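PDB 2VVF: major capsid protein P2 from Pseudoalteromonas phage pm2, which forms the capsid shell of this lipid-containing marine phage as a homotrimer of double jelly-roll subunits. Local coordinates for residues 156-161 / 245-250; 177-182 / 250-255. All blocks are in the same frame, centred on the assembly; numbering follows the deposited sequence.

Contact 1 (156-161 / 245-250); sequences NGTTEI and KIDSTM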
loop_
_atom_site.group_PDB
_atom_site.type_symbol
_atom_site.label_atom_id
_atom_site.label_comp_id
_atom_site.label_asym_id
_atom_site.label_seq_id
_atom_site.Cartn_x
_atom_site.Cartn_y
_atom_site.Cartn_z
ATOM N N ASN A 156 -0.687 -22.352 -33.827
ATOM C CA ASN A 156 -0.209 -23.329 -32.900
ATOM C C ASN A 156 1.252 -23.489 -33.333
ATOM O O ASN A 156 1.567 -24.062 -34.389
ATOM C CB ASN A 156 -0.979 -24.629 -33.035
ATOM C CG ASN A 156 -0.217 -25.788 -32.479
ATOM O OD1 ASN A 156 0.465 -25.660 -31.455
ATOM N ND2 ASN A 156 -0.269 -26.920 -33.176
ATOM N N GLY A 157 2.120 -22.865 -32.552
ATOM C CA GLY A 157 3.541 -22.808 -32.829
ATOM C C GLY A 157 3.953 -21.391 -32.439
ATOM O O GLY A 157 3.676 -20.946 -31.326
ATOM N N THR A 158 4.552 -20.660 -33.372
ATOM C CA THR A 158 5.001 -19.303 -33.089
ATOM C C THR A 158 4.384 -18.247 -33.997
ATOM O O THR A 158 4.494 -18.328 -35.220
ATOM C CB THR A 158 6.538 -19.212 -33.140
ATOM O OG1 THR A 158 7.105 -20.076 -32.149
ATOM C CG2 THR A 158 6.994 -17.791 -32.891
ATOM N N THR A 159 3.796 -17.222 -33.389
ATOM C CA THR A 159 3.218 -16.113 -34.137
ATOM C C THR A 159 3.940 -14.824 -33.764
ATOM O O THR A 159 4.330 -14.634 -32.612
ATOM C CB THR A 159 1.706 -15.977 -33.896
ATOM O OG1 THR A 159 1.100 -17.276 -33.883
ATOM C CG2 THR A 159 1.076 -15.138 -34.997
ATOM N N GLU A 160 4.115 -13.940 -34.740
ATOM C CA GLU A 160 4.784 -12.666 -34.504
ATOM C C GLU A 160 3.888 -11.486 -34.873
ATOM O O GLU A 160 3.313 -11.445 -35.960
ATOM C CB GLU A 160 6.095 -12.598 -35.288
ATOM C CG GLU A 160 7.140 -13.604 -34.832
ATOM C CD GLU A 160 8.517 -13.304 -35.389
ATOM O OE1 GLU A 160 8.784 -12.134 -35.725
ATOM O OE2 GLU A 160 9.332 -14.243 -35.501
ATOM N N ILE A 161 3.768 -10.532 -33.954
ATOM C CA ILE A 161 2.946 -9.347 -34.168
ATOM C C ILE A 161 3.803 -8.087 -34.085
ATOM O O ILE A 161 4.181 -7.655 -32.996
ATOM C CB ILE A 161 1.781 -9.294 -33.166
ATOM C CG1 ILE A 161 0.903 -10.538 -33.313
ATOM C CG2 ILE A 161 0.968 -8.022 -33.359
ATOM C CD1 ILE A 161 0.234 -10.969 -32.026
ATOM N N LYS A 245 6.670 -11.960 -30.055
ATOM C CA LYS A 245 6.770 -13.354 -30.481
ATOM C C LYS A 245 5.943 -14.232 -29.550
ATOM O O LYS A 245 6.324 -14.469 -28.403
ATOM C CB LYS A 245 8.227 -13.815 -30.494
ATOM C CG LYS A 245 9.072 -13.174 -31.586
ATOM C CD LYS A 245 10.414 -13.876 -31.730
ATOM C CE LYS A 245 11.140 -13.432 -32.991
ATOM N NZ LYS A 245 12.404 -12.709 -32.680
ATOM N N ILE A 246 4.798 -14.693 -30.044
ATOM C CA ILE A 246 3.892 -15.501 -29.238
ATOM C C ILE A 246 3.962 -16.992 -29.533
ATOM O O ILE A 246 3.763 -17.423 -30.669
ATOM C CB ILE A 246 2.446 -14.989 -29.338
ATOM C CG1 ILE A 246 2.374 -13.513 -28.940
ATOM C CG2 ILE A 246 1.520 -15.834 -28.476
ATOM C CD1 ILE A 246 2.081 -12.584 -30.096
ATOM N N ASP A 247 4.215 -17.778 -28.490
ATOM C CA ASP A 247 4.266 -19.229 -28.611
ATOM C C ASP A 247 2.940 -19.794 -28.121
ATOM O O ASP A 247 2.695 -19.873 -26.917
ATOM C CB ASP A 247 5.418 -19.798 -27.779
ATOM C CG ASP A 247 6.733 -19.821 -28.538
ATOM O OD1 ASP A 247 6.838 -19.129 -29.574
ATOM O OD2 ASP A 247 7.664 -20.523 -28.093
ATOM N N SER A 248 2.075 -20.159 -29.060
ATOM C CA SER A 248 0.758 -20.687 -28.724
ATOM C C SER A 248 0.678 -22.200 -28.901
ATOM O O SER A 248 1.586 -22.824 -29.449
ATOM C CB SER A 248 -0.319 -19.999 -29.566
ATOM O OG SER A 248 -1.613 -20.210 -29.024
ATOM N N THR A 249 -0.422 -22.779 -28.431
ATOM C CA THR A 249 -0.652 -24.215 -28.537
ATOM C C THR A 249 -1.960 -24.438 -29.280
ATOM O O THR A 249 -2.346 -25.571 -29.570
ATOM C CB THR A 249 -0.693 -24.880 -27.148
ATOM O OG1 THR A 249 -1.737 -24.292 -26.364
ATOM C CG2 THR A 249 0.634 -24.693 -26.430
ATOM N N MET A 250 -2.639 -23.336 -29.581
ATOM C CA MET A 250 -3.919 -23.380 -30.269
ATOM C C MET A 250 -3.907 -22.449 -31.471
ATOM O O MET A 250 -3.118 -21.509 -31.535
ATOM C CB MET A 250 -5.030 -22.932 -29.318
ATOM C CG MET A 250 -5.768 -24.058 -28.632
ATOM S SD MET A 250 -6.763 -23.446 -27.259
ATOM C CE MET A 250 -5.582 -23.566 -25.911
#
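Thr-158 and Asp-247 pair side by side where the outermost strand 157-161 of a four-stranded antiparallel sheet, in the C-terminal jelly roll, meets strand 242-248; the axes of 157-161 and 245-248 approach to 4.5 Å, with directions 151° apart. These two form a non-hydrogen-bonded pair, and their side chains share one face. With OG1 of Thr-158 beside its own backbone N (chi1 -61°), the hydroxyl donates to OD1 of Asp-247 at 2.8 Å, meeting the carboxylate from above its plane rather than in it. On the same face, the next non-hydrogen-bonded pair sets Glu-160 alongside Lys-245. Here the carbon chain of Lys-245 makes the contact rather than its ammonium: Glu-160 OE2 is 3.2 Å from Lys-245 CE but 4.4 Å from its NZ, too far for a salt bridge. The polar ends turn elsewhere, Glu-160 OE1 to Arg-243 and Lys-245 NZ to Gln-188. The opposite face carries Thr-159 and Ile-246, whose side chains reach Leu-154 of strand 143-154. Gly-157 has a backbone conformation in which a beta carbon would collide with Asn-156 O. Between these strands Ile-246 N donates to Thr-159 O at 2.6 Å, and Thr-159 N returns a nearly straight bond to Ile-246 O.

Contact 2 (177-182 / 250-255); sequences IKAAGV and MDEQAE
In the C-terminal jelly roll of this double jelly-roll capsid protein, the end of strand 171-178 meets the beginning of strand 252-263 as antiparallel neighbours of one sheet, and the contact shows where their regular pairing gives way to side-chain bonding. Lys-178 and Glu-255 form a hydrogen-bonded pair: Lys-178 N donates to Glu-255 O at 3.0 Å, and the return bond from Glu-255 N to Lys-178 O is longer, 3.3 Å. Their side chains lie side by side and point the same way. Glu-255 runs out extended, its CG anti to the backbone N (chi1 -179°), whereas Lys-178 bends at chi2 and chi3, which brings its CE and NZ alongside the carboxylate. NZ makes a salt bridge of 3.2 Å to Glu-255 OE1 and a second one to Asp-64, so the ammonium is shared by two acids and probably helps to stabilise the charge of both. Glu-255 OE2 has a weak hydrogen bond from Asn-149. One step along, the methyls of Ala-179 and Ala-254 meet at 4.0 Å, CB to CB, and both also touch Leu-154 of strand 143-154. Past this pair the backbone turns at Ala-180 and Gly-181 before strand 182-189 begins, and the carboxylate of Glu-252 takes over. Its CG is held between the backbone N and the carbonyl carbon (chi1 79°), and a further bend at chi2 helps bring the acid up to the turn. OE2 packs 3.6 Å from Ala-179 CB. The other oxygen, OE1, accepts the backbone N-H of Ala-180 at 3.2 Å and 156°, the donor standing above the carboxylate plane.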
loop_
_atom_site.group_PDB
_atom_site.type_symbol
_atom_site.label_atom_id
_atom_site.label_comp_id
_atom_site.label_asym_id
_atom_site.label_seq_id
_atom_site.Cartn_x
_atom_site.Cartn_y
_atom_site.Cartn_z
ATOM N N ILE A 177 -2.635 -9.986 -24.109
ATOM C CA ILE A 177 -2.956 -10.954 -25.149
ATOM C C ILE A 177 -4.069 -11.874 -24.661
ATOM O O ILE A 177 -3.863 -12.703 -23.774
ATOM C CB ILE A 177 -1.714 -11.756 -25.577
ATOM C CG1 ILE A 177 -0.644 -10.818 -26.141
ATOM C CG2 ILE A 177 -2.093 -12.828 -26.591
ATOM C CD1 ILE A 177 0.768 -11.217 -25.777
ATOM N N LYS A 178 -5.258 -11.707 -25.229
ATOM C CA LYS A 178 -6.407 -12.512 -24.840
ATOM C C LYS A 178 -6.541 -13.753 -25.711
ATOM O O LYS A 178 -7.128 -13.707 -26.794
ATOM C CB LYS A 178 -7.686 -11.679 -24.897
ATOM C CG LYS A 178 -7.688 -10.485 -23.956
ATOM C CD LYS A 178 -9.053 -10.296 -23.316
ATOM C CE LYS A 178 -9.945 -9.406 -24.165
ATOM N NZ LYS A 178 -11.334 -9.344 -23.634
ATOM N N ALA A 179 -5.986 -14.859 -25.228
ATOM C CA ALA A 179 -6.029 -16.135 -25.933
ATOM C C ALA A 179 -5.938 -17.251 -24.901
ATOM O O ALA A 179 -5.361 -17.063 -23.831
ATOM C CB ALA A 179 -4.883 -16.231 -26.929
ATOM N N ALA A 180 -6.510 -18.408 -25.216
ATOM C CA ALA A 180 -6.519 -19.527 -24.279
ATOM C C ALA A 180 -5.336 -20.491 -24.378
ATOM O O ALA A 180 -5.126 -21.303 -23.477
ATOM C CB ALA A 180 -7.833 -20.286 -24.376
ATOM N N GLY A 181 -4.571 -20.413 -25.463
ATOM C CA GLY A 181 -3.452 -21.334 -25.655
ATOM C C GLY A 181 -2.066 -20.703 -25.766
ATOM O O GLY A 181 -1.197 -21.231 -26.462
ATOM N N VAL A 182 -1.843 -19.597 -25.061
ATOM C CA VAL A 182 -0.539 -18.941 -25.083
ATOM C C VAL A 182 0.379 -19.518 -24.005
ATOM O O VAL A 182 0.061 -19.476 -22.817
ATOM C CB VAL A 182 -0.667 -17.408 -24.983
ATOM C CG1 VAL A 182 0.710 -16.760 -24.912
ATOM C CG2 VAL A 182 -1.452 -16.866 -26.169
ATOM N N MET A 250 -2.639 -23.336 -29.581
ATOM C CA MET A 250 -3.919 -23.380 -30.269
ATOM C C MET A 250 -3.907 -22.449 -31.471
ATOM O O MET A 250 -3.118 -21.509 -31.535
ATOM C CB MET A 250 -5.030 -22.932 -29.318
ATOM C CG MET A 250 -5.768 -24.058 -28.632
ATOM S SD MET A 250 -6.763 -23.446 -27.259
ATOM C CE MET A 250 -5.582 -23.566 -25.911
ATOM N N ASP A 251 -4.803 -22.701 -32.418
ATOM C CA ASP A 251 -4.928 -21.841 -33.585
ATOM C C ASP A 251 -6.206 -21.037 -33.399
ATOM O O ASP A 251 -7.303 -21.530 -33.659
ATOM C CB ASP A 251 -5.006 -22.672 -34.865
ATOM C CG ASP A 251 -4.038 -22.193 -35.929
ATOM O OD1 ASP A 251 -4.345 -21.187 -36.605
ATOM O OD2 ASP A 251 -2.969 -22.819 -36.081
ATOM N N GLU A 252 -6.060 -19.814 -32.902
ATOM C CA GLU A 252 -7.212 -18.966 -32.628
ATOM C C GLU A 252 -6.928 -17.502 -32.932
ATOM O O GLU A 252 -5.794 -17.126 -33.231
ATOM C CB GLU A 252 -7.617 -19.106 -31.158
ATOM C CG GLU A 252 -6.738 -18.312 -30.198
ATOM C CD GLU A 252 -6.358 -19.097 -28.956
ATOM O OE1 GLU A 252 -7.261 -19.423 -28.157
ATOM O OE2 GLU A 252 -5.152 -19.369 -28.768
ATOM N N GLN A 253 -7.970 -16.680 -32.861
ATOM C CA GLN A 253 -7.819 -15.248 -33.071
ATOM C C GLN A 253 -7.754 -14.589 -31.702
ATOM O O GLN A 253 -8.688 -14.688 -30.904
ATOM C CB GLN A 253 -8.982 -14.664 -33.872
ATOM C CG GLN A 253 -8.972 -13.141 -33.897
ATOM C CD GLN A 253 -10.119 -12.549 -34.687
ATOM O OE1 GLN A 253 -10.000 -12.306 -35.884
ATOM N NE2 GLN A 253 -11.226 -12.277 -34.008
ATOM N N ALA A 254 -6.626 -13.950 -31.423
ATOM C CA ALA A 254 -6.415 -13.298 -30.142
ATOM C C ALA A 254 -6.831 -11.838 -30.179
ATOM O O ALA A 254 -6.678 -11.163 -31.196
ATOM C CB ALA A 254 -4.954 -13.410 -29.736
ATOM N N GLU A 255 -7.341 -11.350 -29.057
ATOM C CA GLU A 255 -7.691 -9.943 -28.944
ATOM C C GLU A 255 -6.552 -9.279 -28.184
ATOM O O GLU A 255 -6.344 -9.551 -27.001
ATOM C CB GLU A 255 -9.009 -9.750 -28.192
ATOM C CG GLU A 255 -9.416 -8.287 -28.083
ATOM C CD GLU A 255 -10.616 -8.061 -27.184
ATOM O OE1 GLU A 255 -11.320 -9.041 -26.856
ATOM O OE2 GLU A 255 -10.865 -6.891 -26.824
#

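Contacts 1 and 2 lie where the two sheets of the C-terminal jelly roll are connected, their centres 9 Å apart. Contact 1 belongs to the four-stranded sheet and contact 2 to the other; their segments alternate along the chain, and strand 242-248 continues through residues 249-251, with Met-250 shared by both contacts, into strand 252-263. Gly-181 O ties them together, lying 2.6 Å from Thr-249 N and 2.8 Å from Ser-248 OG, both probable hydrogen bonds. Asp-251 OD2 adds a further tie, bonding Asn-156 N. Val-182, beginning the strand next to 242-248, packs its CG1 3.8 Å from Ile-246 CG2 within the four-stranded sheet. The calcium site, at Ala-105, Pro-141 and Trp-143, includes no residue of either contact.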